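Local coordinates for IMC sub-compartment protein ISP1 (Toxoplasma gondii, PDB 4CHM), which is critical for replication of the parasite as an inner membrane complex sub-compartment protein, and adopts a pleckstrin homology fold, at residues L62-L68 / L119-K123; M24-L29 / I102-D107. All blocks are in the same frame, centred on the assembly; numbering follows the deposited sequence.

Contact 1 (L62-L68 / L119-K123); sequences LSDIKAL and LKKLK. With SO4 (sulfate ion), chain E.
Lys123 reaches from the C-terminal helix to two backbone carbonyls of 62-68, and its NZ makes both hydrogen bonds that cross this contact. Lys123 NZ lies 3.0 Å from Leu62 O and 3.1 Å from Ile65 O. The chain gets there by bending twice near its end (chi3 84°, chi4 56°), which turns the ammonium in between the two carbonyl oxygens. Leu62 O also accepts the turn's own bond from Ile65 N, and the two donors approach it from opposite faces of the carbonyl plane.

Apart from these bonds the contact is aliphatic. Leu62 crosses Leu122 at about a right angle, its CD2 resting 3.7 Å from Leu122 CB, while its CG meets the methylene CG of Lys123. Leu119 slides past Leu62 in the opposite direction, and its CD1 comes 4.3 Å from Ile65 CD1. At the far end Leu68 lies across Leu119, with its CD1 3.6 Å from Leu119 CB. Tyr42 of strand 35-43 touches both Leu62 and Leu122.

Lys120 starts away from the strand but its end swings back, and its NZ binds a sulfate oxygen, O3, at 3.0 Å; His70 and Gln74 also hydrogen-bond this ion, probably from the crystallisation liquor.

The helix thus covers one end of the pleckstrin homology barrel with branched aliphatic groups, while lysine, apolar along its chain and charged at its tip, suits the boundary: its ammonium would polarise both carbonyls and bind the turn to the helix.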
ATOM      1  N   LEU A  62       6.168   5.714   9.262  1.00 24.93           N
ATOM      2  CA  LEU A  62       5.772   4.334   9.514  1.00 27.96           C
ATOM      3  C   LEU A  62       5.001   4.213  10.819  1.00 27.67           C
ATOM      4  O   LEU A  62       4.156   3.325  10.996  1.00 27.82           O
ATOM      5  CB  LEU A  62       7.006   3.453   9.579  1.00 32.00           C
ATOM      6  CG  LEU A  62       6.872   2.183   8.779  1.00 37.27           C
ATOM      7  CD1 LEU A  62       6.541   2.525   7.339  1.00 40.60           C
ATOM      8  CD2 LEU A  62       8.164   1.401   8.869  1.00 42.26           C
ATOM      9  N   SER A  63       5.332   5.082  11.757  1.00 25.98           N
ATOM     10  CA  SER A  63       4.767   4.991  13.064  1.00 26.80           C
ATOM     11  C   SER A  63       3.342   5.556  13.066  1.00 28.03           C
ATOM     12  O   SER A  63       2.597   5.337  14.007  1.00 28.38           O
ATOM     13  CB  SER A  63       5.663   5.694  14.087  1.00 27.81           C
ATOM     14  OG  SER A  63       5.878   7.051  13.726  1.00 25.85           O
ATOM     15  N   ASP A  64       2.934   6.195  11.966  1.00 27.10           N
ATOM     16  CA  ASP A  64       1.546   6.654  11.834  1.00 24.18           C
ATOM     17  C   ASP A  64       0.651   5.634  11.124  1.00 20.79           C
ATOM     18  O   ASP A  64      -0.527   5.874  10.904  1.00 21.73           O
ATOM     19  CB  ASP A  64       1.489   7.995  11.098  1.00 27.33           C
ATOM     20  CG  ASP A  64       0.100   8.597  11.099  1.00 30.53           C
ATOM     21  OD1 ASP A  64      -0.571   8.531  12.143  1.00 34.59           O
ATOM     22  OD2 ASP A  64      -0.343   9.099  10.050  1.00 31.75           O
ATOM     23  N   ILE A  65       1.228   4.522  10.720  1.00 22.20           N
ATOM     24  CA  ILE A  65       0.471   3.514  10.032  1.00 23.22           C
ATOM     25  C   ILE A  65       0.061   2.469  11.043  1.00 26.17           C
ATOM     26  O   ILE A  65       0.849   1.625  11.424  1.00 30.35           O
ATOM     27  CB  ILE A  65       1.265   2.877   8.878  1.00 24.56           C
ATOM     28  CG1 ILE A  65       1.584   3.936   7.817  1.00 22.11           C
ATOM     29  CG2 ILE A  65       0.441   1.751   8.239  1.00 22.83           C
ATOM     30  CD1 ILE A  65       2.791   3.592   6.951  1.00 23.67           C
ATOM     31  N   LYS A  66      -1.170   2.601  11.515  1.00 28.42           N
ATOM     32  CA  LYS A  66      -1.716   1.804  12.582  1.00 29.50           C
ATOM     33  C   LYS A  66      -2.010   0.373  12.092  1.00 30.01           C
ATOM     34  O   LYS A  66      -1.856  -0.585  12.841  1.00 29.91           O
ATOM     35  CB  LYS A  66      -3.008   2.471  13.053  1.00 30.95           C
ATOM     36  CG  LYS A  66      -3.652   1.891  14.294  1.00 35.79           C
ATOM     37  CD  LYS A  66      -4.982   2.609  14.542  1.00 38.95           C
ATOM     38  CE  LYS A  66      -6.031   1.698  15.169  1.00 48.42           C
ATOM     39  NZ  LYS A  66      -5.505   1.028  16.390  1.00 56.04           N
ATOM     40  N   ALA A  67      -2.423   0.236  10.838  1.00 24.32           N
ATOM     41  CA  ALA A  67      -2.899  -1.070  10.331  1.00 25.62           C
ATOM     42  C   ALA A  67      -2.876  -1.081   8.803  1.00 24.36           C
ATOM     43  O   ALA A  67      -3.052  -0.042   8.178  1.00 24.76           O
ATOM     44  CB  ALA A  67      -4.321  -1.346  10.828  1.00 22.73           C
ATOM     45  N   LEU A  68      -2.818  -2.244   8.206  1.00 21.51           N
ATOM     46  CA  LEU A  68      -3.021  -2.349   6.801  1.00 23.27           C
ATOM     47  C   LEU A  68      -4.281  -3.108   6.520  1.00 22.07           C
ATOM     48  O   LEU A  68      -4.434  -4.196   6.950  1.00 19.64           O
ATOM     49  CB  LEU A  68      -1.839  -2.981   6.091  1.00 22.07           C
ATOM     50  CG  LEU A  68      -0.471  -2.398   6.303  1.00 24.64           C
ATOM     51  CD1 LEU A  68       0.570  -3.455   6.181  1.00 31.02           C
ATOM     52  CD2 LEU A  68      -0.168  -1.209   5.447  1.00 23.18           C
ATOM     53  N   LEU A 119       5.710  -4.354   4.701  1.00 25.60           N
ATOM     54  CA  LEU A 119       5.357  -3.322   5.644  1.00 27.51           C
ATOM     55  C   LEU A 119       5.379  -3.848   7.067  1.00 31.58           C
ATOM     56  O   LEU A 119       5.823  -3.201   7.973  1.00 32.10           O
ATOM     57  CB  LEU A 119       4.015  -2.744   5.303  1.00 31.91           C
ATOM     58  CG  LEU A 119       3.982  -1.254   5.084  1.00 36.43           C
ATOM     59  CD1 LEU A 119       3.863  -0.550   6.399  1.00 42.42           C
ATOM     60  CD2 LEU A 119       5.159  -0.734   4.308  1.00 38.26           C
ATOM     61  N   LYS A 120       4.904  -5.062   7.229  1.00 34.24           N
ATOM     62  CA  LYS A 120       4.968  -5.713   8.489  1.00 35.50           C
ATOM     63  C   LYS A 120       6.422  -5.865   8.902  1.00 35.64           C
ATOM     64  O   LYS A 120       6.738  -5.610  10.026  1.00 36.26           O
ATOM     65  CB  LYS A 120       4.258  -7.062   8.418  1.00 39.20           C
ATOM     66  CG  LYS A 120       2.795  -6.935   8.792  1.00 46.14           C
ATOM     67  CD  LYS A 120       1.960  -8.183   8.613  1.00 45.22           C
ATOM     68  CE  LYS A 120       0.507  -7.767   8.514  1.00 41.27           C
ATOM     69  NZ  LYS A 120      -0.494  -8.715   9.062  1.00 40.82           N
ATOM     70  N   LYS A 121       7.281  -6.259   7.980  1.00 38.52           N
ATOM     71  CA  LYS A 121       8.672  -6.435   8.305  1.00 41.92           C
ATOM     72  C   LYS A 121       9.320  -5.121   8.727  1.00 40.42           C
ATOM     73  O   LYS A 121       9.942  -5.073   9.742  1.00 46.52           O
ATOM     74  CB  LYS A 121       9.419  -7.068   7.132  1.00 45.74           C
ATOM     75  CG  LYS A 121       9.618  -8.572   7.250  1.00 53.46           C
ATOM     76  CD  LYS A 121      10.058  -9.240   5.947  1.00 62.65           C
ATOM     77  CE  LYS A 121      11.471  -9.815   6.040  1.00 57.93           C
ATOM     78  NZ  LYS A 121      11.567 -11.212   5.518  1.00 53.28           N
ATOM     79  N   LEU A 122       9.089  -4.041   8.007  1.00 39.82           N
ATOM     80  CA  LEU A 122       9.659  -2.750   8.376  1.00 44.37           C
ATOM     81  C   LEU A 122       9.159  -2.258   9.725  1.00 49.31           C
ATOM     82  O   LEU A 122       9.908  -1.749  10.533  1.00 52.87           O
ATOM     83  CB  LEU A 122       9.331  -1.714   7.326  1.00 39.80           C
ATOM     84  CG  LEU A 122       9.863  -1.961   5.934  1.00 36.96           C
ATOM     85  CD1 LEU A 122       9.236  -0.983   4.988  1.00 39.75           C
ATOM     86  CD2 LEU A 122      11.359  -1.811   5.930  1.00 37.49           C
ATOM     87  N   LYS A 123       7.873  -2.427   9.954  1.00 48.69           N
ATOM     88  CA  LYS A 123       7.229  -2.094  11.242  1.00 48.60           C
ATOM     89  C   LYS A 123       7.784  -2.930  12.402  1.00 56.53           C
ATOM     90  O   LYS A 123       8.122  -2.390  13.451  1.00 61.26           O
ATOM     91  CB  LYS A 123       5.703  -2.252  11.164  1.00 44.14           C
ATOM     92  CG  LYS A 123       4.977  -1.022  10.618  1.00 47.97           C
ATOM     93  CD  LYS A 123       3.471  -1.087  10.855  1.00 42.81           C
ATOM     94  CE  LYS A 123       3.101  -0.597  12.253  1.00 46.19           C
ATOM     95  NZ  LYS A 123       3.610   0.792  12.532  1.00 46.95           N
TER
HETATM   96  S   SO4 E1179      -4.433  -9.264   9.356  1.00 29.35           S
HETATM   97  O1  SO4 E1179      -4.627 -10.732   9.465  1.00 35.93           O
HETATM   98  O2  SO4 E1179      -5.702  -8.648   9.011  1.00 37.15           O
HETATM   99  O3  SO4 E1179      -3.424  -8.980   8.303  1.00 36.44           O
HETATM  100  O4  SO4 E1179      -3.940  -8.730  10.621  1.00 36.88           O

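Contact 2 (M24-L29 / I102-D107); sequences MAVLVL and IPLRFD. With SO4 (sulfate ion), chain H.
Ile102 touches Val28, with Ile102 CG2 4.3 Å from Val28 CG1, an apolar meeting on the face of the sheet where Ile51 also packs. Pro103 has no N-H to give, but its carbonyl serves the neighbouring strand: Leu29 N bonds to Pro103 O at 3.1 Å. The CG and CD of the Pro103 ring lie beside Leu29 O, with CD at 3.6 Å.

Leu104 forms a non-hydrogen-bonded antiparallel pair with Val28. Its CD2 meets Val28 CG2 at 3.8 Å, the two side chains crossing at a slant on the same face as Ile51. Arg105 and Leu27 follow as a hydrogen-bonded pair, joined in both directions: Arg105 N to Leu27 O is 2.8 Å, and Leu27 N to Arg105 O is nearly straight at 173°. Arg105 extends through chi1 -180°, then bends at chi3, and crosses Leu29 at about a right angle; Leu29 CD2 sits over the centre of one guanidinium face, 3.8 Å above its plane. NH1 and NH2 bind O4 and O2 of a sulfate, probably from the crystallisation liquor.

At Phe106 the strand has ended and the ring turns inward. Met24 CE lies at its edge, 3.9 Å from Phe106 CD2, and Val26 CG1 makes an off-centre CH-pi contact, 30° from the ring normal. Phe115 of the C-terminal helix meets the same ring.

Aliphatic and aromatic groups thus fill the inner face, whereas the arginine lies flat against leucine, its guanidinium held by the Asp87 salt bridge at NE and the Asn83 carbonyl at NH2, which would partly offset its charge.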
ATOM      1  N   MET A  24       8.003   3.641  -6.884  1.00 17.59           N
ATOM      2  CA  MET A  24       7.232   2.776  -7.768  1.00 18.80           C
ATOM      3  C   MET A  24       5.838   3.346  -8.081  1.00 18.17           C
ATOM      4  O   MET A  24       5.229   4.040  -7.252  1.00 17.57           O
ATOM      5  CB  MET A  24       7.088   1.383  -7.155  1.00 17.72           C
ATOM      6  CG  MET A  24       6.237   1.388  -5.870  1.00 19.31           C
ATOM      7  SD  MET A  24       6.253  -0.220  -5.034  1.00 21.79           S
ATOM      8  CE  MET A  24       5.315  -1.184  -6.223  1.00 20.30           C
ATOM      9  N   ALA A  25       5.315   3.007  -9.223  1.00 17.35           N
ATOM     10  CA  ALA A  25       4.025   3.472  -9.647  1.00 18.97           C
ATOM     11  C   ALA A  25       2.842   2.771  -8.953  1.00 22.40           C
ATOM     12  O   ALA A  25       2.752   1.554  -8.897  1.00 19.28           O
ATOM     13  CB  ALA A  25       3.911   3.341 -11.149  1.00 19.19           C
ATOM     14  N   VAL A  26       1.940   3.585  -8.444  1.00 20.17           N
ATOM     15  CA  VAL A  26       0.690   3.125  -7.897  1.00 21.92           C
ATOM     16  C   VAL A  26      -0.408   4.117  -8.143  1.00 22.35           C
ATOM     17  O   VAL A  26      -0.161   5.195  -8.507  1.00 19.78           O
ATOM     18  CB  VAL A  26       0.726   2.889  -6.372  1.00 23.13           C
ATOM     19  CG1 VAL A  26       1.647   1.802  -5.957  1.00 21.98           C
ATOM     20  CG2 VAL A  26       0.920   4.148  -5.598  1.00 22.68           C
ATOM     21  N   LEU A  27      -1.626   3.706  -7.880  1.00 23.57           N
ATOM     22  CA  LEU A  27      -2.756   4.596  -7.809  1.00 23.95           C
ATOM     23  C   LEU A  27      -3.256   4.777  -6.410  1.00 23.64           C
ATOM     24  O   LEU A  27      -3.239   3.881  -5.616  1.00 25.68           O
ATOM     25  CB  LEU A  27      -3.908   4.112  -8.653  1.00 25.94           C
ATOM     26  CG  LEU A  27      -3.687   3.743 -10.087  1.00 31.15           C
ATOM     27  CD1 LEU A  27      -5.009   3.367 -10.705  1.00 29.28           C
ATOM     28  CD2 LEU A  27      -3.052   4.866 -10.828  1.00 36.84           C
ATOM     29  N   VAL A  28      -3.710   5.969  -6.129  1.00 18.76           N
ATOM     30  CA  VAL A  28      -4.500   6.201  -4.981  1.00 19.17           C
ATOM     31  C   VAL A  28      -5.959   6.294  -5.396  1.00 19.96           C
ATOM     32  O   VAL A  28      -6.290   6.898  -6.373  1.00 19.66           O
ATOM     33  CB  VAL A  28      -4.024   7.448  -4.244  1.00 21.12           C
ATOM     34  CG1 VAL A  28      -5.001   7.887  -3.207  1.00 20.53           C
ATOM     35  CG2 VAL A  28      -2.644   7.233  -3.668  1.00 21.53           C
ATOM     36  N   LEU A  29      -6.818   5.646  -4.652  1.00 21.87           N
ATOM     37  CA  LEU A  29      -8.250   5.671  -4.950  1.00 19.30           C
ATOM     38  C   LEU A  29      -9.018   6.631  -4.001  1.00 21.69           C
ATOM     39  O   LEU A  29      -9.044   6.446  -2.767  1.00 18.42           O
ATOM     40  CB  LEU A  29      -8.837   4.249  -4.943  1.00 22.42           C
ATOM     41  CG  LEU A  29      -8.030   3.169  -5.716  1.00 25.73           C
ATOM     42  CD1 LEU A  29      -8.422   1.747  -5.332  1.00 22.77           C
ATOM     43  CD2 LEU A  29      -8.089   3.359  -7.247  1.00 24.38           C
ATOM     44  N   ILE A 102      -5.797   5.521   3.495  1.00 19.14           N
ATOM     45  CA  ILE A 102      -5.387   5.819   2.135  1.00 17.68           C
ATOM     46  C   ILE A 102      -5.304   4.545   1.327  1.00 15.80           C
ATOM     47  O   ILE A 102      -4.392   3.735   1.529  1.00 14.81           O
ATOM     48  CB  ILE A 102      -4.032   6.538   2.107  1.00 17.54           C
ATOM     49  CG1 ILE A 102      -4.123   7.891   2.862  1.00 18.22           C
ATOM     50  CG2 ILE A 102      -3.595   6.771   0.655  1.00 15.31           C
ATOM     51  CD1 ILE A 102      -2.791   8.642   2.945  1.00 17.31           C
ATOM     52  N   PRO A 103      -6.206   4.385   0.351  1.00 15.98           N
ATOM     53  CA  PRO A 103      -6.154   3.132  -0.417  1.00 15.76           C
ATOM     54  C   PRO A 103      -5.211   3.196  -1.608  1.00 15.31           C
ATOM     55  O   PRO A 103      -5.351   4.061  -2.462  1.00 15.06           O
ATOM     56  CB  PRO A 103      -7.615   2.948  -0.881  1.00 15.99           C
ATOM     57  CG  PRO A 103      -8.425   3.945  -0.040  1.00 15.06           C
ATOM     58  CD  PRO A 103      -7.482   5.088   0.140  1.00 15.55           C
ATOM     59  N   LEU A 104      -4.255   2.264  -1.647  1.00 15.62           N
ATOM     60  CA  LEU A 104      -3.241   2.198  -2.707  1.00 15.25           C
ATOM     61  C   LEU A 104      -3.561   0.999  -3.548  1.00 16.92           C
ATOM     62  O   LEU A 104      -3.747  -0.123  -3.020  1.00 17.77           O
ATOM     63  CB  LEU A 104      -1.854   1.968  -2.124  1.00 15.88           C
ATOM     64  CG  LEU A 104      -1.338   2.960  -1.087  1.00 18.50           C
ATOM     65  CD1 LEU A 104      -0.034   2.464  -0.520  1.00 19.38           C
ATOM     66  CD2 LEU A 104      -1.175   4.319  -1.704  1.00 20.00           C
ATOM     67  N   ARG A 105      -3.606   1.185  -4.851  1.00 15.48           N
ATOM     68  CA  ARG A 105      -3.800   0.022  -5.750  1.00 17.82           C
ATOM     69  C   ARG A 105      -2.488  -0.303  -6.486  1.00 17.93           C
ATOM     70  O   ARG A 105      -1.929   0.558  -7.156  1.00 16.25           O
ATOM     71  CB  ARG A 105      -4.903   0.294  -6.774  1.00 18.37           C
ATOM     72  CG  ARG A 105      -5.111  -0.910  -7.713  1.00 23.18           C
ATOM     73  CD  ARG A 105      -6.146  -0.607  -8.767  1.00 22.26           C
ATOM     74  NE  ARG A 105      -7.512  -0.530  -8.222  1.00 21.46           N
ATOM     75  CZ  ARG A 105      -8.555  -0.064  -8.923  1.00 25.21           C
ATOM     76  NH1 ARG A 105      -8.352   0.428 -10.147  1.00 26.55           N
ATOM     77  NH2 ARG A 105      -9.779  -0.011  -8.385  1.00 24.17           N
ATOM     78  N   PHE A 106      -1.980  -1.516  -6.284  1.00 16.62           N
ATOM     79  CA  PHE A 106      -0.747  -1.950  -6.910  1.00 17.45           C
ATOM     80  C   PHE A 106      -1.042  -2.530  -8.286  1.00 18.88           C
ATOM     81  O   PHE A 106      -2.194  -2.695  -8.645  1.00 18.48           O
ATOM     82  CB  PHE A 106      -0.028  -2.986  -6.010  1.00 15.95           C
ATOM     83  CG  PHE A 106       0.502  -2.398  -4.739  1.00 15.04           C
ATOM     84  CD1 PHE A 106      -0.350  -2.208  -3.645  1.00 14.62           C
ATOM     85  CD2 PHE A 106       1.799  -1.860  -4.690  1.00 14.11           C
ATOM     86  CE1 PHE A 106       0.105  -1.545  -2.510  1.00 15.12           C
ATOM     87  CE2 PHE A 106       2.251  -1.213  -3.566  1.00 14.66           C
ATOM     88  CZ  PHE A 106       1.406  -1.051  -2.469  1.00 13.94           C
ATOM     89  N   ASP A 107       0.002  -2.955  -8.985  1.00 22.63           N
ATOM     90  CA  ASP A 107      -0.129  -3.512 -10.337  1.00 27.60           C
ATOM     91  C   ASP A 107      -0.872  -4.853 -10.407  1.00 27.08           C
ATOM     92  O   ASP A 107      -1.349  -5.241 -11.454  1.00 32.39           O
ATOM     93  CB  ASP A 107       1.252  -3.657 -10.972  1.00 36.18           C
ATOM     94  CG  ASP A 107       1.870  -2.320 -11.311  1.00 46.08           C
ATOM     95  OD1 ASP A 107       1.333  -1.281 -10.862  1.00 57.58           O
ATOM     96  OD2 ASP A 107       2.881  -2.293 -12.041  1.00 55.76           O
TER
HETATM   97  S   SO4 H1182     -11.526   0.180 -11.778  1.00 42.62           S
HETATM   98  O1  SO4 H1182     -11.084  -1.195 -12.221  1.00 36.78           O
HETATM   99  O2  SO4 H1182     -12.110   0.168 -10.369  1.00 45.04           O
HETATM  100  O3  SO4 H1182     -12.543   0.728 -12.734  1.00 43.11           O
HETATM  101  O4  SO4 H1182     -10.404   1.179 -11.829  1.00 44.00           O

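How the contacts relate
From the N terminus, strand 24-29 comes first and waits for its partner until 102-107, so contact 2 closes a loop of 72 residues that holds most of the sheet. Segment 62-68 lies within that loop, yet its partner 119-123 lies beyond it; contact 1 spans 50 residues, and the two closures cross instead of nesting. Strand 101-105 leads directly into helix 109-125, so one continuous piece of chain supplies the second half of both. Contact 2 joins the two halves of the antiparallel sheet at its middle, and contact 1 lays the helix against one of its two outermost strands, 65-69. Their centres are about 16 Å apart.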